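Protein CsuE (Acinetobacter baumannii, PDB 6FJY) forms the tip adhesin subunit of archaic chaperone-usher Csu pili, probably mediating surface attachment in biofilm formation, and is bound before assembly by the chaperone CsuC. Local coordinates at residues 66-71 and 119-124; 132-137 and 152-157; 248-253 and 282-287. All coordinates share one frame; numbering follows the deposited sequence.

Interaction 1: residues 66-71 and 119-124; sequences EKLNAI and GVYQAD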
loop_
_atom_site.group_PDB
_atom_site.type_symbol
_atom_site.label_atom_id
_atom_site.label_comp_id
_atom_site.label_asym_id
_atom_site.label_seq_id
_atom_site.Cartn_x
_atom_site.Cartn_y
_atom_site.Cartn_z
ATOM N N GLU D 66 -1.421 -17.122 -10.272
ATOM C CA GLU D 66 -2.641 -16.341 -10.386
ATOM C C GLU D 66 -2.482 -15.284 -11.469
ATOM O O GLU D 66 -1.391 -14.750 -11.693
ATOM C CB GLU D 66 -2.989 -15.678 -9.053
ATOM C CG GLU D 66 -3.330 -16.655 -7.941
ATOM C CD GLU D 66 -3.479 -15.976 -6.594
ATOM O OE1 GLU D 66 -4.628 -15.738 -6.164
ATOM O OE2 GLU D 66 -2.440 -15.671 -5.972
ATOM N N LYS D 67 -3.585 -14.990 -12.151
ATOM C CA LYS D 67 -3.561 -14.118 -13.314
ATOM C C LYS D 67 -4.669 -13.089 -13.198
ATOM O O LYS D 67 -5.836 -13.445 -13.010
ATOM C CB LYS D 67 -3.722 -14.911 -14.620
ATOM C CG LYS D 67 -2.703 -16.022 -14.820
ATOM C CD LYS D 67 -2.758 -16.592 -16.235
ATOM C CE LYS D 67 -1.730 -17.705 -16.431
ATOM N NZ LYS D 67 -1.169 -17.754 -17.835
ATOM N N LEU D 68 -4.303 -11.821 -13.302
ATOM C CA LEU D 68 -5.282 -10.755 -13.420
ATOM C C LEU D 68 -5.609 -10.528 -14.890
ATOM O O LEU D 68 -4.800 -10.815 -15.778
ATOM C CB LEU D 68 -4.762 -9.456 -12.804
ATOM C CG LEU D 68 -4.757 -9.310 -11.289
ATOM C CD1 LEU D 68 -3.968 -8.076 -10.925
ATOM C CD2 LEU D 68 -6.186 -9.213 -10.764
ATOM N N ASN D 69 -6.795 -9.984 -15.137
ATOM C CA ASN D 69 -7.234 -9.657 -16.485
ATOM C C ASN D 69 -7.503 -8.164 -16.554
ATOM O O ASN D 69 -8.317 -7.639 -15.791
ATOM C CB ASN D 69 -8.468 -10.471 -16.871
ATOM C CG ASN D 69 -8.152 -11.945 -17.027
ATOM O OD1 ASN D 69 -8.797 -12.800 -16.421
ATOM N ND2 ASN D 69 -7.133 -12.248 -17.833
ATOM N N ALA D 70 -6.809 -7.487 -17.451
ATOM C CA ALA D 70 -6.925 -6.053 -17.618
ATOM C C ALA D 70 -7.543 -5.740 -18.972
ATOM O O ALA D 70 -7.845 -6.626 -19.778
ATOM C CB ALA D 70 -5.560 -5.379 -17.474
ATOM N N ILE D 71 -7.740 -4.451 -19.210
ATOM C CA ILE D 71 -8.275 -3.951 -20.466
ATOM C C ILE D 71 -7.468 -2.716 -20.809
ATOM O O ILE D 71 -7.421 -1.767 -20.016
ATOM C CB ILE D 71 -9.770 -3.597 -20.374
ATOM C CG1 ILE D 71 -10.600 -4.826 -20.011
ATOM C CG2 ILE D 71 -10.251 -2.976 -21.666
ATOM C CD1 ILE D 71 -12.049 -4.507 -19.769
ATOM N N GLY D 119 0.989 -9.241 -4.558
ATOM C CA GLY D 119 2.186 -9.628 -5.273
ATOM C C GLY D 119 2.300 -8.815 -6.545
ATOM O O GLY D 119 1.470 -7.957 -6.839
ATOM N N VAL D 120 3.354 -9.104 -7.297
ATOM C CA VAL D 120 3.566 -8.439 -8.577
ATOM C C VAL D 120 2.953 -9.289 -9.679
ATOM O O VAL D 120 2.996 -10.524 -9.641
ATOM C CB VAL D 120 5.058 -8.171 -8.831
ATOM C CG1 VAL D 120 5.827 -9.478 -8.972
ATOM C CG2 VAL D 120 5.221 -7.311 -10.063
ATOM N N TYR D 121 2.344 -8.618 -10.652
ATOM C CA TYR D 121 1.598 -9.274 -11.715
ATOM C C TYR D 121 2.071 -8.696 -13.041
ATOM O O TYR D 121 1.753 -7.549 -13.372
ATOM C CB TYR D 121 0.093 -9.092 -11.511
ATOM C CG TYR D 121 -0.457 -9.944 -10.381
ATOM C CD1 TYR D 121 -0.192 -9.633 -9.055
ATOM C CD2 TYR D 121 -1.237 -11.059 -10.644
ATOM C CE1 TYR D 121 -0.680 -10.414 -8.022
ATOM C CE2 TYR D 121 -1.733 -11.841 -9.617
ATOM C CZ TYR D 121 -1.450 -11.514 -8.304
ATOM O OH TYR D 121 -1.946 -12.294 -7.280
ATOM N N GLN D 122 2.841 -9.487 -13.787
ATOM C CA GLN D 122 3.517 -9.025 -14.991
ATOM C C GLN D 122 2.706 -9.417 -16.215
ATOM O O GLN D 122 2.302 -10.576 -16.349
ATOM C CB GLN D 122 4.920 -9.620 -15.084
ATOM C CG GLN D 122 5.784 -8.986 -16.158
ATOM C CD GLN D 122 6.145 -7.551 -15.828
ATOM O OE1 GLN D 122 6.240 -6.701 -16.714
ATOM N NE2 GLN D 122 6.354 -7.276 -14.543
ATOM N N ALA D 123 2.464 -8.454 -17.102
ATOM C CA ALA D 123 1.773 -8.759 -18.346
ATOM C C ALA D 123 2.528 -9.851 -19.098
ATOM O O ALA D 123 3.754 -9.943 -19.033
ATOM C CB ALA D 123 1.639 -7.503 -19.211
ATOM N N ASP D 124 1.776 -10.710 -19.776
ATOM C CA ASP D 124 2.370 -11.903 -20.361
ATOM C C ASP D 124 3.126 -11.587 -21.642
ATOM O O ASP D 124 4.055 -12.313 -22.004
ATOM C CB ASP D 124 1.284 -12.950 -20.606
ATOM C CG ASP D 124 0.693 -13.471 -19.313
ATOM O OD1 ASP D 124 1.424 -13.485 -18.307
ATOM O OD2 ASP D 124 -0.492 -13.855 -19.300
#
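Leu68 and Tyr121 meet with their side chains crossing at about a right angle. CD1 of Leu68 lies over one face of the Tyr121 ring, 3.9 Å above its plane and displaced toward the rim, while Leu68 CG touches Tyr121 CD2 at 4.0 Å. Tyr121 has CG anti to its carbonyl carbon (chi1 -74°), which turns the ring toward Leu68. A branched leucine suits this buried place because one methyl can cover the flat ring. Farther out, the extended chain of Glu66 runs past the phenol end, its carboxylate inclined 61° to the ring. OE2 of Glu66 stays 3.7 Å from Tyr121 OH without a bond between them; instead Glu66 OE2 binds Ser117 OG and Thr64 OG1, and the tyrosine hydroxyl pairs with Ser117 O, so Ser117 serves both, by its OG and its O. A phenol fits here, apolar along its flank and polar at its end. On the solvent-exposed side Lys67 NZ and Asp124 OD2 remain 4.2 Å apart, a loose attraction between opposite charges, while the Asp124 carboxylate is held by Ser58 and Thr60. No hydrogen bond joins the two segments directly. Strand 58-61 pairs antiparallel with both 67-73 and 119-136 in this Ig-like fold, and strand 167-184, also paired with 119-136, brings Val177 against both Leu68 and Tyr121.

Interaction 2: residues 132-137 and 152-157; sequences FYSVPA and FRRGAL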
loop_
_atom_site.group_PDB
_atom_site.type_symbol
_atom_site.label_atom_id
_atom_site.label_comp_id
_atom_site.label_asym_id
_atom_site.label_seq_id
_atom_site.Cartn_x
_atom_site.Cartn_y
_atom_site.Cartn_z
ATOM N N PHE D 132 2.309 5.816 -36.707
ATOM C CA PHE D 132 2.452 6.597 -37.930
ATOM C C PHE D 132 1.914 7.983 -37.599
ATOM O O PHE D 132 0.707 8.148 -37.392
ATOM C CB PHE D 132 1.678 5.963 -39.092
ATOM C CG PHE D 132 1.973 4.495 -39.313
ATOM C CD1 PHE D 132 1.410 3.522 -38.497
ATOM C CD2 PHE D 132 2.787 4.090 -40.362
ATOM C CE1 PHE D 132 1.672 2.168 -38.709
ATOM C CE2 PHE D 132 3.051 2.741 -40.589
ATOM C CZ PHE D 132 2.493 1.779 -39.763
ATOM N N TYR D 133 2.799 8.978 -37.518
ATOM C CA TYR D 133 2.395 10.291 -37.033
ATOM C C TYR D 133 2.994 11.404 -37.881
ATOM O O TYR D 133 4.057 11.250 -38.490
ATOM C CB TYR D 133 2.793 10.503 -35.561
ATOM C CG TYR D 133 4.268 10.342 -35.282
ATOM C CD1 TYR D 133 5.138 11.427 -35.372
ATOM C CD2 TYR D 133 4.794 9.109 -34.921
ATOM C CE1 TYR D 133 6.484 11.285 -35.115
ATOM C CE2 TYR D 133 6.148 8.957 -34.662
ATOM C CZ TYR D 133 6.988 10.043 -34.766
ATOM O OH TYR D 133 8.331 9.884 -34.512
ATOM N N SER D 134 2.284 12.534 -37.909
ATOM C CA SER D 134 2.796 13.796 -38.445
ATOM C C SER D 134 2.185 14.914 -37.607
ATOM O O SER D 134 1.033 15.306 -37.824
ATOM C CB SER D 134 2.466 13.974 -39.916
ATOM O OG SER D 134 2.975 15.209 -40.377
ATOM N N VAL D 135 2.964 15.424 -36.666
ATOM C CA VAL D 135 2.493 16.353 -35.643
ATOM C C VAL D 135 3.038 17.739 -35.961
ATOM O O VAL D 135 4.246 17.878 -36.184
ATOM C CB VAL D 135 2.925 15.916 -34.234
ATOM C CG1 VAL D 135 2.279 16.814 -33.187
ATOM C CG2 VAL D 135 2.574 14.450 -34.012
ATOM N N PRO D 136 2.201 18.773 -35.979
ATOM C CA PRO D 136 2.705 20.130 -36.200
ATOM C C PRO D 136 3.515 20.619 -35.010
ATOM O O PRO D 136 3.219 20.308 -33.855
ATOM C CB PRO D 136 1.427 20.958 -36.388
ATOM C CG PRO D 136 0.365 20.170 -35.690
ATOM C CD PRO D 136 0.734 18.729 -35.839
ATOM N N ALA D 137 4.559 21.382 -35.315
ATOM C CA ALA D 137 5.498 21.909 -34.336
ATOM C C ALA D 137 5.185 23.367 -34.029
ATOM O O ALA D 137 4.551 24.074 -34.819
ATOM C CB ALA D 137 6.935 21.784 -34.851
ATOM N N PHE D 152 6.664 9.743 -43.917
ATOM C CA PHE D 152 5.365 10.399 -43.901
ATOM C C PHE D 152 5.305 11.512 -44.939
ATOM O O PHE D 152 6.250 12.291 -45.094
ATOM C CB PHE D 152 5.057 10.969 -42.514
ATOM C CG PHE D 152 3.584 11.037 -42.210
ATOM C CD1 PHE D 152 2.788 12.012 -42.785
ATOM C CD2 PHE D 152 2.993 10.103 -41.378
ATOM C CE1 PHE D 152 1.434 12.059 -42.532
ATOM C CE2 PHE D 152 1.644 10.147 -41.121
ATOM C CZ PHE D 152 0.862 11.131 -41.698
ATOM N N ARG D 153 4.172 11.594 -45.636
ATOM C CA ARG D 153 3.959 12.592 -46.683
ATOM C C ARG D 153 2.575 13.204 -46.500
ATOM O O ARG D 153 1.564 12.527 -46.706
ATOM C CB ARG D 153 4.106 11.971 -48.075
ATOM N N ARG D 154 2.526 14.477 -46.107
ATOM C CA ARG D 154 1.283 15.238 -46.088
ATOM C C ARG D 154 1.056 15.855 -47.463
ATOM O O ARG D 154 1.987 16.396 -48.071
ATOM C CB ARG D 154 1.319 16.345 -45.027
ATOM C CG ARG D 154 1.660 15.896 -43.607
ATOM C CD ARG D 154 2.083 17.074 -42.721
ATOM N NE ARG D 154 0.947 17.888 -42.298
ATOM C CZ ARG D 154 0.298 17.741 -41.145
ATOM N NH1 ARG D 154 0.678 16.815 -40.274
ATOM N NH2 ARG D 154 -0.733 18.526 -40.863
ATOM N N GLY D 155 -0.175 15.763 -47.952
ATOM C CA GLY D 155 -0.567 16.459 -49.160
ATOM C C GLY D 155 -1.516 17.594 -48.841
ATOM O O GLY D 155 -1.283 18.349 -47.892
ATOM N N ALA D 156 -2.596 17.719 -49.614
ATOM C CA ALA D 156 -3.660 18.672 -49.319
ATOM C C ALA D 156 -4.930 17.963 -48.865
ATOM O O ALA D 156 -5.369 18.138 -47.724
ATOM C CB ALA D 156 -3.951 19.553 -50.539
ATOM N N LEU D 157 -5.536 17.169 -49.745
ATOM C CA LEU D 157 -6.709 16.378 -49.374
ATOM C C LEU D 157 -6.661 15.003 -50.030
ATOM O O LEU D 157 -7.056 14.008 -49.424
ATOM C CB LEU D 157 -8.007 17.102 -49.753
ATOM C CG LEU D 157 -8.271 18.478 -49.129
ATOM C CD1 LEU D 157 -7.766 19.590 -50.044
ATOM C CD2 LEU D 157 -9.748 18.668 -48.790
#
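Arg154 reaches across to Ser134 and grips it mainly through the hydroxyl, with a weak second bond to the backbone O. Its CB already points toward the strand. CG passes 3.6 Å from Ser134 OG, and CD comes tighter still, 3.1 Å from Ser134 OG. There the chain bends (chi3 76°), which keeps the next two atoms near the serine, NE at 3.9 Å and CZ at 3.8 Å from Ser134 OG. At the tip, Arg154 NH1 gives a nearly straight hydrogen bond of 2.8 Å to Ser134 OG, which lies in the plane of the guanidinium. The bond from the same NH1 to Ser134 O is strongly bent. NH2 hydrogen-bonds to Met45 O. Ser134 OG also pairs with Glu148 OE2, so the buried hydroxyl links an arginine to a carboxylate whose negative charge would probably favour the cation nearby.

The strand is the far part of 119-136 in an Ig-like beta sandwich, flanked by strands 47-54 and 146-148; segment 152-157, in the loop after strand 146-148, lies against strand 119-136 through Phe152 and Arg154. Alternation along the strand matters: Ser134 faces this segment, whereas Tyr133 and Val135 point away and pack on Cys2, which is disulfide-bonded to Cys35. A residue as small as serine suits this position facing the loop because it lets the Phe152 ring lie close to the strand. Ser134 CB sits over one face of that ring, 3.5 Å from its centroid and 18° off the normal, a CH-pi contact. CD2 of the Phe152 ring approaches Tyr133 O to 3.3 Å.

Interaction 3: residues 248-253 and 282-287; sequences FKNSSN and NYVFTT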
loop_
_atom_site.group_PDB
_atom_site.type_symbol
_atom_site.label_atom_id
_atom_site.label_comp_id
_atom_site.label_asym_id
_atom_site.label_seq_id
_atom_site.Cartn_x
_atom_site.Cartn_y
_atom_site.Cartn_z
ATOM N N PHE D 248 -12.984 -8.808 27.822
ATOM C CA PHE D 248 -12.450 -10.160 27.888
ATOM C C PHE D 248 -12.615 -10.867 26.552
ATOM O O PHE D 248 -13.662 -10.754 25.909
ATOM C CB PHE D 248 -13.119 -10.943 29.028
ATOM C CG PHE D 248 -12.824 -10.370 30.384
ATOM C CD1 PHE D 248 -13.716 -9.515 31.007
ATOM C CD2 PHE D 248 -11.621 -10.644 31.010
ATOM C CE1 PHE D 248 -13.423 -8.967 32.245
ATOM C CE2 PHE D 248 -11.322 -10.105 32.244
ATOM C CZ PHE D 248 -12.223 -9.266 32.862
ATOM N N LYS D 249 -11.576 -11.608 26.152
ATOM C CA LYS D 249 -11.612 -12.389 24.918
ATOM C C LYS D 249 -12.674 -13.478 25.017
ATOM O O LYS D 249 -12.762 -14.176 26.031
ATOM C CB LYS D 249 -10.247 -13.024 24.640
ATOM C CG LYS D 249 -9.030 -12.089 24.677
ATOM C CD LYS D 249 -7.754 -12.851 24.281
ATOM C CE LYS D 249 -6.491 -12.111 24.713
ATOM N NZ LYS D 249 -5.230 -12.864 24.386
ATOM N N ASN D 250 -13.485 -13.612 23.965
ATOM C CA ASN D 250 -14.536 -14.637 23.845
ATOM C C ASN D 250 -15.379 -14.606 25.121
ATOM O O ASN D 250 -15.774 -13.515 25.556
ATOM C CB ASN D 250 -13.893 -15.978 23.510
ATOM C CG ASN D 250 -13.058 -15.933 22.232
ATOM O OD1 ASN D 250 -13.532 -15.525 21.165
ATOM N ND2 ASN D 250 -11.801 -16.343 22.343
ATOM N N SER D 251 -15.680 -15.752 25.739
ATOM C CA SER D 251 -16.415 -15.802 27.001
ATOM C C SER D 251 -15.513 -16.164 28.177
ATOM O O SER D 251 -15.973 -16.760 29.151
ATOM C CB SER D 251 -17.570 -16.800 26.919
ATOM O OG SER D 251 -18.511 -16.444 25.918
ATOM N N SER D 252 -14.231 -15.812 28.102
ATOM C CA SER D 252 -13.219 -16.297 29.033
ATOM C C SER D 252 -12.780 -15.190 29.992
ATOM O O SER D 252 -13.413 -14.136 30.096
ATOM C CB SER D 252 -12.028 -16.879 28.257
ATOM O OG SER D 252 -11.355 -15.880 27.511
ATOM N N ASN D 253 -11.683 -15.447 30.707
ATOM C CA ASN D 253 -11.108 -14.512 31.666
ATOM C C ASN D 253 -9.809 -13.891 31.177
ATOM O O ASN D 253 -9.226 -13.072 31.892
ATOM C CB ASN D 253 -10.853 -15.209 33.011
ATOM C CG ASN D 253 -12.130 -15.533 33.765
ATOM O OD1 ASN D 253 -13.154 -14.873 33.594
ATOM N ND2 ASN D 253 -12.069 -16.553 34.615
ATOM N N ASN D 282 -12.838 -12.439 12.839
ATOM C CA ASN D 282 -13.739 -11.882 13.832
ATOM C C ASN D 282 -13.214 -12.181 15.231
ATOM O O ASN D 282 -12.548 -13.193 15.460
ATOM C CB ASN D 282 -15.151 -12.418 13.645
ATOM C CG ASN D 282 -15.855 -11.762 12.479
ATOM O OD1 ASN D 282 -16.434 -10.680 12.618
ATOM N ND2 ASN D 282 -15.785 -12.396 11.310
ATOM N N TYR D 283 -13.485 -11.264 16.160
ATOM C CA TYR D 283 -12.972 -11.350 17.527
ATOM C C TYR D 283 -14.136 -11.115 18.483
ATOM O O TYR D 283 -14.559 -9.976 18.683
ATOM C CB TYR D 283 -11.848 -10.342 17.767
ATOM C CG TYR D 283 -10.674 -10.479 16.823
ATOM C CD1 TYR D 283 -10.710 -9.913 15.547
ATOM C CD2 TYR D 283 -9.519 -11.158 17.213
ATOM C CE1 TYR D 283 -9.628 -10.032 14.680
ATOM C CE2 TYR D 283 -8.444 -11.289 16.355
ATOM C CZ TYR D 283 -8.503 -10.725 15.092
ATOM O OH TYR D 283 -7.436 -10.856 14.238
ATOM N N VAL D 284 -14.634 -12.188 19.073
ATOM C CA VAL D 284 -15.688 -12.109 20.070
ATOM C C VAL D 284 -15.073 -11.671 21.388
ATOM O O VAL D 284 -13.958 -12.077 21.742
ATOM C CB VAL D 284 -16.423 -13.459 20.196
ATOM C CG1 VAL D 284 -17.453 -13.425 21.322
ATOM C CG2 VAL D 284 -17.097 -13.794 18.882
ATOM N N PHE D 285 -15.788 -10.817 22.113
ATOM C CA PHE D 285 -15.269 -10.274 23.355
ATOM C C PHE D 285 -16.427 -9.879 24.255
ATOM O O PHE D 285 -17.553 -9.648 23.800
ATOM C CB PHE D 285 -14.330 -9.082 23.110
ATOM C CG PHE D 285 -15.008 -7.851 22.563
ATOM C CD1 PHE D 285 -15.166 -7.679 21.194
ATOM C CD2 PHE D 285 -15.447 -6.845 23.416
ATOM C CE1 PHE D 285 -15.769 -6.538 20.690
ATOM C CE2 PHE D 285 -16.052 -5.703 22.918
ATOM C CZ PHE D 285 -16.219 -5.549 21.556
ATOM N N THR D 286 -16.130 -9.813 25.548
ATOM C CA THR D 286 -17.129 -9.558 26.571
ATOM C C THR D 286 -16.707 -8.350 27.380
ATOM O O THR D 286 -15.569 -8.285 27.858
ATOM C CB THR D 286 -17.308 -10.770 27.479
ATOM O OG1 THR D 286 -17.796 -11.872 26.705
ATOM C CG2 THR D 286 -18.299 -10.456 28.568
ATOM N N THR D 287 -17.619 -7.396 27.514
ATOM C CA THR D 287 -17.408 -6.175 28.282
ATOM C C THR D 287 -18.191 -6.317 29.586
ATOM O O THR D 287 -19.425 -6.377 29.569
ATOM C CB THR D 287 -17.862 -4.953 27.482
ATOM O OG1 THR D 287 -17.327 -5.023 26.155
ATOM C CG2 THR D 287 -17.390 -3.674 28.137
#
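Phe248 and Thr286 form an antiparallel hydrogen-bonded pair in the Ig-like fold of the Spore Coat Protein U domain, just before strand 242-249 gives way to a type II' turn from Lys249 to Ser252. Phe248 N reaches Thr286 O at 2.6 Å, and Thr286 N returns a bond of 2.7 Å to Phe248 O, both in the carbonyl planes. Asn250 takes the first corner of the turn with a positive phi of 50°, a conformation asparagine tolerates better than most residues other than glycine. Its N binds Val284 O at 2.7 Å, from well above the carbonyl plane. The amide side chain crosses Val284 at about a right angle, bringing Asn250 OD1 to 3.7 Å from Val284 CB. Thr286 keeps OG1 beside its own N (chi1 -63°), from where it donates to Asn250 O at 2.8 Å; threonine suits the place, having both the branching favoured in strands and a hydroxyl to bind the turn. Phe285 is different: its CG stands between N and the carbonyl carbon (chi1 68°), the crowded position. This turns the ring away from the turn, onto Ile247, Met206 and Val188. The close approach of the strands brings Phe285 CB to 3.3 Å from Phe248 O. Lys249, on the same face as Phe285, sends its amine to Arg262 O and lies against Trp263, a cation-pi contact. The carbonyl of Lys249 closes the turn with two donors from one residue: Ser252 N at 3.0 Å and Ser252 OG at 2.7 Å, both to Lys249 O.

Overall arrangement
The three contacts follow one another along the chain, each closing before the next opens. Interactions 1 and 2 share the long strand 119-136, using its beginning and its end; their centres are 37 Å apart and their nearest atoms about 21 Å. Interaction 3 lies in the Spore Coat Protein U domain, its centre 41 Å from that of interaction 1. Strand 167-184 pairs with 119-136 and with 202-210, and so connects the part holding interactions 1 and 2 to the part holding interaction 3. Interactions 2 and 3, their centres 73 Å apart on opposite sides of the chain's centre, are consistent with an elongated tip subunit. Near interaction 1, Val120 packs on Ile229 of the CsuC chain.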